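Local coordinates for TT1561 protein (Thermus thermophilus, PDB 1UF3) that binds calcium ions and, as a member of the calcineurin-like metallophosphoesterase superfamily, is probably a phosphoesterase, though its substrate is not known, at residues 56-70 / 84-98. Numbering follows the deposited sequence.
Sequences FRILSEAHLPTAYVP and AANVELVHPEMRNVH
Y68 and E88 carry the polar centre of this buried contact: the phenol OH of Y68 donates to OE2 of E88 over 2.7 Å, meeting the carboxylate on its anti side. The same OE2 also accepts the backbone N of N96, at 2.9 Å, from above the carboxylate plane, while OE1 is held by K141 NZ (salt bridge) and Y138 OH (hydrogen bond), both of a neighbouring subunit. With CG lodged between the backbone N and the carbonyl carbon (chi1 36°), the Y68 ring has R95 O over the centre of one face and F56 CE2 over the opposite face, displaced toward the Y68 rim. A phenylalanine in place of Y68 would probably leave OE2 of E88 without one of its two donors. Strands 66-69 and 94-96 pair in parallel: T66 N donates to E93 O, Y68 N to R95 O, and V97 N to Y68 O, whereas R95 N to T66 O is weak. In the type I turn H91-M94, OE1 of E93 lies in the ring plane of H91 and accepts from its ND1 at 3.0 Å; S60 CB covers one face of that imidazole. A water links L64 N to E93 OE1. The selenomethionine M94 sets SE against S60 CA (3.6 Å), its methyl reaching L59. The contact joins the beta-alpha-beta unit 66-69, 77-90, 94-96, with helix 49-59 beside helix 77-90 and strand 66-69 between 35-39 and 94-96, an edge strand within this chain.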
ATOM      1  N   PHE A  56     -23.740 -10.821 -12.481  1.00 25.38           N
ATOM      2  CA  PHE A  56     -23.226 -10.359 -11.188  1.00 25.00           C
ATOM      3  C   PHE A  56     -21.973 -11.088 -10.704  1.00 26.38           C
ATOM      4  O   PHE A  56     -21.095 -10.494 -10.065  1.00 28.14           O
ATOM      5  CB  PHE A  56     -24.343 -10.446 -10.162  1.00 23.89           C
ATOM      6  CG  PHE A  56     -25.397  -9.402 -10.356  1.00 21.81           C
ATOM      7  CD1 PHE A  56     -26.734  -9.712 -10.237  1.00 19.06           C
ATOM      8  CD2 PHE A  56     -25.035  -8.085 -10.658  1.00 22.36           C
ATOM      9  CE1 PHE A  56     -27.712  -8.739 -10.413  1.00 20.04           C
ATOM     10  CE2 PHE A  56     -26.010  -7.108 -10.833  1.00 18.97           C
ATOM     11  CZ  PHE A  56     -27.351  -7.439 -10.711  1.00 20.50           C
ATOM     12  N   ARG A  57     -21.859 -12.370 -11.029  1.00 27.83           N
ATOM     13  CA  ARG A  57     -20.679 -13.129 -10.632  1.00 28.78           C
ATOM     14  C   ARG A  57     -19.442 -12.522 -11.298  1.00 27.13           C
ATOM     15  O   ARG A  57     -18.379 -12.380 -10.677  1.00 25.36           O
ATOM     16  CB  ARG A  57     -20.837 -14.590 -11.052  1.00 33.35           C
ATOM     17  CG  ARG A  57     -19.688 -15.466 -10.627  1.00 40.23           C
ATOM     18  CD  ARG A  57     -20.132 -16.508  -9.610  1.00 46.73           C
ATOM     19  NE  ARG A  57     -18.970 -17.150  -8.989  1.00 52.05           N
ATOM     20  CZ  ARG A  57     -19.031 -18.033  -7.996  1.00 53.69           C
ATOM     21  NH1 ARG A  57     -20.206 -18.399  -7.493  1.00 53.53           N
ATOM     22  NH2 ARG A  57     -17.908 -18.539  -7.497  1.00 54.66           N
ATOM     23  N   ILE A  58     -19.585 -12.176 -12.574  1.00 25.01           N
ATOM     24  CA  ILE A  58     -18.498 -11.574 -13.340  1.00 23.33           C
ATOM     25  C   ILE A  58     -18.207 -10.159 -12.826  1.00 22.19           C
ATOM     26  O   ILE A  58     -17.055  -9.799 -12.659  1.00 23.18           O
ATOM     27  CB  ILE A  58     -18.856 -11.531 -14.866  1.00 24.65           C
ATOM     28  CG1 ILE A  58     -18.535 -12.892 -15.491  1.00 25.66           C
ATOM     29  CG2 ILE A  58     -18.094 -10.400 -15.588  1.00 21.43           C
ATOM     30  CD1 ILE A  58     -19.249 -13.152 -16.805  1.00 29.15           C
ATOM     31  N   LEU A  59     -19.249  -9.381 -12.553  1.00 21.71           N
ATOM     32  CA  LEU A  59     -19.055  -8.013 -12.057  1.00 25.23           C
ATOM     33  C   LEU A  59     -18.390  -8.012 -10.683  1.00 25.93           C
ATOM     34  O   LEU A  59     -17.574  -7.140 -10.381  1.00 25.27           O
ATOM     35  CB  LEU A  59     -20.388  -7.296 -11.958  1.00 26.07           C
ATOM     36  CG  LEU A  59     -20.477  -5.786 -12.191  1.00 28.15           C
ATOM     37  CD1 LEU A  59     -21.716  -5.299 -11.482  1.00 27.06           C
ATOM     38  CD2 LEU A  59     -19.262  -5.049 -11.701  1.00 30.73           C
ATOM     39  N   SER A  60     -18.734  -9.016  -9.871  1.00 26.10           N
ATOM     40  CA  SER A  60     -18.199  -9.159  -8.512  1.00 26.35           C
ATOM     41  C   SER A  60     -16.682  -9.331  -8.459  1.00 26.02           C
ATOM     42  O   SER A  60     -16.063  -9.080  -7.421  1.00 27.00           O
ATOM     43  CB  SER A  60     -18.872 -10.345  -7.795  1.00 23.64           C
ATOM     44  OG  SER A  60     -18.281 -11.581  -8.200  1.00 23.60           O
ATOM     45  N   GLU A  61     -16.075  -9.744  -9.568  1.00 25.52           N
ATOM     46  CA  GLU A  61     -14.624  -9.930  -9.616  1.00 26.49           C
ATOM     47  C   GLU A  61     -13.829  -8.621  -9.453  1.00 24.96           C
ATOM     48  O   GLU A  61     -12.653  -8.632  -9.071  1.00 22.34           O
ATOM     49  CB  GLU A  61     -14.228 -10.585 -10.942  1.00 32.03           C
ATOM     50  CG  GLU A  61     -14.849 -11.968 -11.162  1.00 38.34           C
ATOM     51  CD  GLU A  61     -13.904 -13.092 -10.797  1.00 44.07           C
ATOM     52  OE1 GLU A  61     -13.262 -13.006  -9.720  1.00 47.64           O
ATOM     53  OE2 GLU A  61     -13.808 -14.064 -11.582  1.00 46.51           O
ATOM     54  N   ALA A  62     -14.467  -7.503  -9.772  1.00 22.60           N
ATOM     55  CA  ALA A  62     -13.832  -6.191  -9.662  1.00 21.80           C
ATOM     56  C   ALA A  62     -13.295  -5.867  -8.264  1.00 21.39           C
ATOM     57  O   ALA A  62     -12.216  -5.291  -8.135  1.00 22.49           O
ATOM     58  CB  ALA A  62     -14.821  -5.118 -10.064  1.00 17.31           C
ATOM     59  N   HIS A  63     -14.051  -6.228  -7.230  1.00 21.46           N
ATOM     60  CA  HIS A  63     -13.669  -5.908  -5.849  1.00 23.72           C
ATOM     61  C   HIS A  63     -13.506  -4.394  -5.707  1.00 23.29           C
ATOM     62  O   HIS A  63     -12.485  -3.931  -5.206  1.00 25.18           O
ATOM     63  CB  HIS A  63     -12.349  -6.575  -5.449  1.00 25.00           C
ATOM     64  CG  HIS A  63     -12.487  -8.023  -5.103  1.00 30.67           C
ATOM     65  ND1 HIS A  63     -12.368  -9.028  -6.040  1.00 29.90           N
ATOM     66  CD2 HIS A  63     -12.784  -8.632  -3.931  1.00 30.97           C
ATOM     67  CE1 HIS A  63     -12.586 -10.194  -5.460  1.00 31.35           C
ATOM     68  NE2 HIS A  63     -12.842  -9.981  -4.181  1.00 32.65           N
ATOM     69  N   LEU A  64     -14.506  -3.641  -6.168  1.00 21.82           N
ATOM     70  CA  LEU A  64     -14.506  -2.176  -6.103  1.00 21.29           C
ATOM     71  C   LEU A  64     -15.918  -1.665  -5.850  1.00 19.37           C
ATOM     72  O   LEU A  64     -16.898  -2.309  -6.230  1.00 18.30           O
ATOM     73  CB  LEU A  64     -14.038  -1.544  -7.440  1.00 20.65           C
ATOM     74  CG  LEU A  64     -12.593  -1.565  -7.969  1.00 23.93           C
ATOM     75  CD1 LEU A  64     -12.582  -1.019  -9.396  1.00 24.65           C
ATOM     76  CD2 LEU A  64     -11.652  -0.726  -7.064  1.00 25.17           C
ATOM     77  N   PRO A  65     -16.044  -0.494  -5.200  1.00 19.76           N
ATOM     78  CA  PRO A  65     -17.394   0.021  -4.975  1.00 18.64           C
ATOM     79  C   PRO A  65     -18.054  -0.002  -6.354  1.00 19.03           C
ATOM     80  O   PRO A  65     -17.414   0.367  -7.339  1.00 19.47           O
ATOM     81  CB  PRO A  65     -17.141   1.441  -4.482  1.00 17.45           C
ATOM     82  CG  PRO A  65     -15.884   1.268  -3.675  1.00 15.93           C
ATOM     83  CD  PRO A  65     -15.028   0.378  -4.576  1.00 17.31           C
ATOM     84  N   THR A  66     -19.312  -0.428  -6.424  1.00 18.26           N
ATOM     85  CA  THR A  66     -20.012  -0.526  -7.706  1.00 18.83           C
ATOM     86  C   THR A  66     -21.488  -0.200  -7.554  1.00 19.00           C
ATOM     87  O   THR A  66     -22.152  -0.676  -6.639  1.00 21.15           O
ATOM     88  CB  THR A  66     -19.852  -1.951  -8.298  1.00 16.41           C
ATOM     89  OG1 THR A  66     -18.461  -2.234  -8.453  1.00 16.42           O
ATOM     90  CG2 THR A  66     -20.530  -2.080  -9.668  1.00 16.26           C
ATOM     91  N   ALA A  67     -22.008   0.632  -8.448  1.00 18.47           N
ATOM     92  CA  ALA A  67     -23.413   0.979  -8.372  1.00 16.71           C
ATOM     93  C   ALA A  67     -24.041   0.754  -9.724  1.00 16.70           C
ATOM     94  O   ALA A  67     -23.416   0.981 -10.758  1.00 15.42           O
ATOM     95  CB  ALA A  67     -23.594   2.451  -7.951  1.00 17.75           C
ATOM     96  N   TYR A  68     -25.296   0.338  -9.719  1.00 19.17           N
ATOM     97  CA  TYR A  68     -25.981   0.104 -10.974  1.00 18.73           C
ATOM     98  C   TYR A  68     -27.478   0.281 -10.840  1.00 19.73           C
ATOM     99  O   TYR A  68     -28.025   0.277  -9.721  1.00 20.77           O
ATOM    100  CB  TYR A  68     -25.639  -1.311 -11.524  1.00 17.73           C
ATOM    101  CG  TYR A  68     -25.484  -2.402 -10.467  1.00 19.86           C
ATOM    102  CD1 TYR A  68     -24.214  -2.830 -10.048  1.00 20.62           C
ATOM    103  CD2 TYR A  68     -26.601  -2.964  -9.845  1.00 19.25           C
ATOM    104  CE1 TYR A  68     -24.066  -3.803  -9.008  1.00 20.35           C
ATOM    105  CE2 TYR A  68     -26.467  -3.927  -8.809  1.00 20.33           C
ATOM    106  CZ  TYR A  68     -25.201  -4.328  -8.399  1.00 18.99           C
ATOM    107  OH  TYR A  68     -25.088  -5.186  -7.323  1.00 21.25           O
ATOM    108  N   VAL A  69     -28.136   0.522 -11.977  1.00 19.43           N
ATOM    109  CA  VAL A  69     -29.587   0.635 -12.017  1.00 19.18           C
ATOM    110  C   VAL A  69     -30.018  -0.201 -13.234  1.00 19.52           C
ATOM    111  O   VAL A  69     -29.254  -0.390 -14.191  1.00 18.77           O
ATOM    112  CB  VAL A  69     -30.088   2.091 -12.150  1.00 20.71           C
ATOM    113  CG1 VAL A  69     -29.583   2.920 -10.981  1.00 23.89           C
ATOM    114  CG2 VAL A  69     -29.655   2.685 -13.470  1.00 17.72           C
ATOM    115  N   PRO A  70     -31.235  -0.735 -13.197  1.00 19.57           N
ATOM    116  CA  PRO A  70     -31.713  -1.553 -14.314  1.00 20.79           C
ATOM    117  C   PRO A  70     -32.246  -0.698 -15.468  1.00 22.33           C
ATOM    118  O   PRO A  70     -32.498   0.508 -15.304  1.00 22.58           O
ATOM    119  CB  PRO A  70     -32.798  -2.391 -13.659  1.00 16.05           C
ATOM    120  CG  PRO A  70     -33.437  -1.380 -12.715  1.00 17.46           C
ATOM    121  CD  PRO A  70     -32.254  -0.632 -12.126  1.00 16.25           C
ATOM    122  N   ALA A  84     -29.478  -9.328  -7.450  1.00 20.70           N
ATOM    123  CA  ALA A  84     -28.647  -8.217  -6.971  1.00 20.72           C
ATOM    124  C   ALA A  84     -28.521  -8.440  -5.452  1.00 19.89           C
ATOM    125  O   ALA A  84     -27.433  -8.363  -4.888  1.00 20.87           O
ATOM    126  CB  ALA A  84     -29.340  -6.869  -7.233  1.00 18.42           C
ATOM    127  N   ALA A  85     -29.652  -8.733  -4.821  1.00 18.96           N
ATOM    128  CA  ALA A  85     -29.687  -8.980  -3.393  1.00 23.11           C
ATOM    129  C   ALA A  85     -28.735 -10.126  -3.024  1.00 24.79           C
ATOM    130  O   ALA A  85     -27.980 -10.004  -2.057  1.00 25.70           O
ATOM    131  CB  ALA A  85     -31.117  -9.288  -2.952  1.00 20.57           C
ATOM    132  N   ASN A  86     -28.748 -11.215  -3.804  1.00 24.84           N
ATOM    133  CA  ASN A  86     -27.867 -12.373  -3.568  1.00 24.02           C
ATOM    134  C   ASN A  86     -26.367 -12.032  -3.618  1.00 22.86           C
ATOM    135  O   ASN A  86     -25.611 -12.361  -2.701  1.00 23.37           O
ATOM    136  CB  ASN A  86     -28.120 -13.507  -4.601  1.00 27.54           C
ATOM    137  CG  ASN A  86     -29.502 -14.145  -4.463  1.00 30.36           C
ATOM    138  OD1 ASN A  86     -30.138 -14.061  -3.413  1.00 31.51           O
ATOM    139  ND2 ASN A  86     -29.968 -14.795  -5.532  1.00 32.99           N
ATOM    140  N   VAL A  87     -25.911 -11.400  -4.695  1.00 19.22           N
ATOM    141  CA  VAL A  87     -24.484 -11.081  -4.774  1.00 18.28           C
ATOM    142  C   VAL A  87     -24.078 -10.014  -3.740  1.00 16.62           C
ATOM    143  O   VAL A  87     -22.972 -10.035  -3.238  1.00 18.16           O
ATOM    144  CB  VAL A  87     -24.074 -10.555  -6.177  1.00 17.89           C
ATOM    145  CG1 VAL A  87     -24.598  -9.161  -6.385  1.00 17.09           C
ATOM    146  CG2 VAL A  87     -22.578 -10.571  -6.315  1.00 19.92           C
ATOM    147  N   GLU A  88     -24.987  -9.111  -3.423  1.00 15.12           N
ATOM    148  CA  GLU A  88     -24.678  -8.026  -2.485  1.00 18.95           C
ATOM    149  C   GLU A  88     -24.582  -8.482  -1.035  1.00 18.53           C
ATOM    150  O   GLU A  88     -24.086  -7.758  -0.185  1.00 18.19           O
ATOM    151  CB  GLU A  88     -25.720  -6.924  -2.626  1.00 17.35           C
ATOM    152  CG  GLU A  88     -25.594  -6.183  -3.964  1.00 20.23           C
ATOM    153  CD  GLU A  88     -26.769  -5.277  -4.270  1.00 19.74           C
ATOM    154  OE1 GLU A  88     -27.463  -4.836  -3.326  1.00 19.75           O
ATOM    155  OE2 GLU A  88     -26.987  -4.986  -5.465  1.00 22.28           O
ATOM    156  N   LEU A  89     -25.075  -9.678  -0.741  1.00 19.32           N
ATOM    157  CA  LEU A  89     -24.970 -10.187   0.619  1.00 19.30           C
ATOM    158  C   LEU A  89     -23.519 -10.388   0.976  1.00 19.25           C
ATOM    159  O   LEU A  89     -23.079  -9.962   2.035  1.00 20.46           O
ATOM    160  CB  LEU A  89     -25.691 -11.523   0.767  1.00 19.21           C
ATOM    161  CG  LEU A  89     -27.204 -11.412   0.825  1.00 18.73           C
ATOM    162  CD1 LEU A  89     -27.852 -12.814   0.697  1.00 21.15           C
ATOM    163  CD2 LEU A  89     -27.579 -10.759   2.141  1.00 20.58           C
ATOM    164  N   VAL A  90     -22.773 -11.041   0.087  1.00 17.00           N
ATOM    165  CA  VAL A  90     -21.381 -11.321   0.361  1.00 19.74           C
ATOM    166  C   VAL A  90     -20.375 -10.398  -0.314  1.00 19.34           C
ATOM    167  O   VAL A  90     -19.184 -10.501  -0.044  1.00 18.18           O
ATOM    168  CB  VAL A  90     -21.044 -12.797   0.040  1.00 20.65           C
ATOM    169  CG1 VAL A  90     -21.674 -13.698   1.110  1.00 21.78           C
ATOM    170  CG2 VAL A  90     -21.584 -13.171  -1.334  1.00 25.35           C
ATOM    171  N   HIS A  91     -20.841  -9.541  -1.227  1.00 17.11           N
ATOM    172  CA  HIS A  91     -19.961  -8.563  -1.857  1.00 18.29           C
ATOM    173  C   HIS A  91     -20.702  -7.278  -1.611  1.00 18.84           C
ATOM    174  O   HIS A  91     -21.271  -6.685  -2.547  1.00 20.56           O
ATOM    175  CB  HIS A  91     -19.817  -8.812  -3.353  1.00 21.07           C
ATOM    176  CG  HIS A  91     -18.784  -9.835  -3.689  1.00 24.23           C
ATOM    177  ND1 HIS A  91     -17.437  -9.541  -3.763  1.00 26.06           N
ATOM    178  CD2 HIS A  91     -18.897 -11.160  -3.951  1.00 22.86           C
ATOM    179  CE1 HIS A  91     -16.767 -10.639  -4.060  1.00 26.01           C
ATOM    180  NE2 HIS A  91     -17.629 -11.635  -4.179  1.00 25.71           N
ATOM    181  N   PRO A  92     -20.736  -6.838  -0.342  1.00 17.09           N
ATOM    182  CA  PRO A  92     -21.442  -5.609   0.019  1.00 15.88           C
ATOM    183  C   PRO A  92     -20.915  -4.306  -0.597  1.00 13.82           C
ATOM    184  O   PRO A  92     -21.524  -3.264  -0.428  1.00 15.93           O
ATOM    185  CB  PRO A  92     -21.429  -5.627   1.566  1.00 16.66           C
ATOM    186  CG  PRO A  92     -20.144  -6.336   1.886  1.00 14.59           C
ATOM    187  CD  PRO A  92     -20.107  -7.467   0.837  1.00 16.23           C
ATOM    188  N   GLU A  93     -19.817  -4.372  -1.335  1.00 15.28           N
ATOM    189  CA  GLU A  93     -19.314  -3.182  -2.000  1.00 17.47           C
ATOM    190  C   GLU A  93     -20.128  -2.929  -3.280  1.00 19.85           C
ATOM    191  O   GLU A  93     -20.013  -1.866  -3.884  1.00 18.98           O
ATOM    192  CB  GLU A  93     -17.832  -3.310  -2.352  1.00 16.41           C
ATOM    193  CG  GLU A  93     -17.479  -4.342  -3.421  1.00 23.26           C
ATOM    194  CD  GLU A  93     -17.527  -5.775  -2.899  1.00 23.90           C
ATOM    195  OE1 GLU A  93     -16.906  -6.649  -3.522  1.00 27.79           O
ATOM    196  OE2 GLU A  93     -18.180  -6.026  -1.869  1.00 25.46           O
HETATM  197  N   MSE A  94     -20.969  -3.893  -3.671  1.00 18.82           N
HETATM  198  CA  MSE A  94     -21.799  -3.750  -4.877  1.00 18.68           C
HETATM  199  C   MSE A  94     -23.138  -3.270  -4.426  1.00 17.51           C
HETATM  200  O   MSE A  94     -23.586  -3.605  -3.326  1.00 17.27           O
HETATM  201  CB  MSE A  94     -21.965  -5.094  -5.599  1.00 17.38           C
HETATM  202  CG  MSE A  94     -20.667  -5.680  -6.001  1.00 19.25           C
HETATM  203 SE   MSE A  94     -20.865  -7.506  -6.658  1.00 28.60          SE
HETATM  204  CE  MSE A  94     -21.735  -7.045  -8.363  1.00 19.97           C
ATOM    205  N   ARG A  95     -23.812  -2.512  -5.274  1.00 16.21           N
ATOM    206  CA  ARG A  95     -25.080  -1.979  -4.872  1.00 15.40           C
ATOM    207  C   ARG A  95     -26.016  -1.512  -5.979  1.00 18.78           C
ATOM    208  O   ARG A  95     -25.674  -0.628  -6.779  1.00 18.19           O
ATOM    209  CB  ARG A  95     -24.838  -0.796  -3.908  1.00 16.54           C
ATOM    210  CG  ARG A  95     -26.100  -0.193  -3.288  1.00 14.45           C
ATOM    211  CD  ARG A  95     -26.944  -1.243  -2.522  1.00 16.99           C
ATOM    212  NE  ARG A  95     -27.726  -0.666  -1.431  1.00 18.81           N
ATOM    213  CZ  ARG A  95     -29.034  -0.835  -1.240  1.00 21.03           C
ATOM    214  NH1 ARG A  95     -29.755  -1.568  -2.073  1.00 21.84           N
ATOM    215  NH2 ARG A  95     -29.623  -0.285  -0.183  1.00 22.43           N
ATOM    216  N   ASN A  96     -27.204  -2.109  -5.998  1.00 17.16           N
ATOM    217  CA  ASN A  96     -28.245  -1.706  -6.911  1.00 18.81           C
ATOM    218  C   ASN A  96     -28.780  -0.461  -6.209  1.00 18.85           C
ATOM    219  O   ASN A  96     -29.273  -0.564  -5.091  1.00 19.98           O
ATOM    220  CB  ASN A  96     -29.353  -2.763  -6.964  1.00 17.34           C
ATOM    221  CG  ASN A  96     -30.701  -2.155  -7.085  1.00 17.81           C
ATOM    222  OD1 ASN A  96     -30.919  -1.303  -7.941  1.00 21.48           O
ATOM    223  ND2 ASN A  96     -31.634  -2.574  -6.226  1.00 17.67           N
ATOM    224  N   VAL A  97     -28.668   0.705  -6.842  1.00 18.58           N
ATOM    225  CA  VAL A  97     -29.150   1.937  -6.226  1.00 18.31           C
ATOM    226  C   VAL A  97     -30.519   2.375  -6.734  1.00 19.13           C
ATOM    227  O   VAL A  97     -30.999   3.461  -6.408  1.00 18.70           O
ATOM    228  CB  VAL A  97     -28.103   3.095  -6.372  1.00 18.88           C
ATOM    229  CG1 VAL A  97     -26.851   2.780  -5.506  1.00 14.69           C
ATOM    230  CG2 VAL A  97     -27.677   3.262  -7.831  1.00 13.40           C
ATOM    231  N   HIS A  98     -31.176   1.497  -7.489  1.00 20.71           N
ATOM    232  CA  HIS A  98     -32.512   1.787  -8.019  1.00 20.73           C
ATOM    233  C   HIS A  98     -33.501   2.055  -6.867  1.00 20.77           C
ATOM    234  O   HIS A  98     -33.772   1.187  -6.041  1.00 23.01           O
ATOM    235  CB  HIS A  98     -32.984   0.608  -8.906  1.00 21.53           C
ATOM    236  CG  HIS A  98     -34.356   0.788  -9.489  1.00 23.25           C
ATOM    237  ND1 HIS A  98     -34.695   1.857 -10.297  1.00 23.59           N
ATOM    238  CD2 HIS A  98     -35.489   0.056  -9.346  1.00 22.42           C
ATOM    239  CE1 HIS A  98     -35.976   1.779 -10.617  1.00 21.71           C
ATOM    240  NE2 HIS A  98     -36.481   0.696 -10.053  1.00 23.68           N
TER
HETATM  241  O   HOH W   1     -16.934  -5.721  -6.654  1.00 30.26           O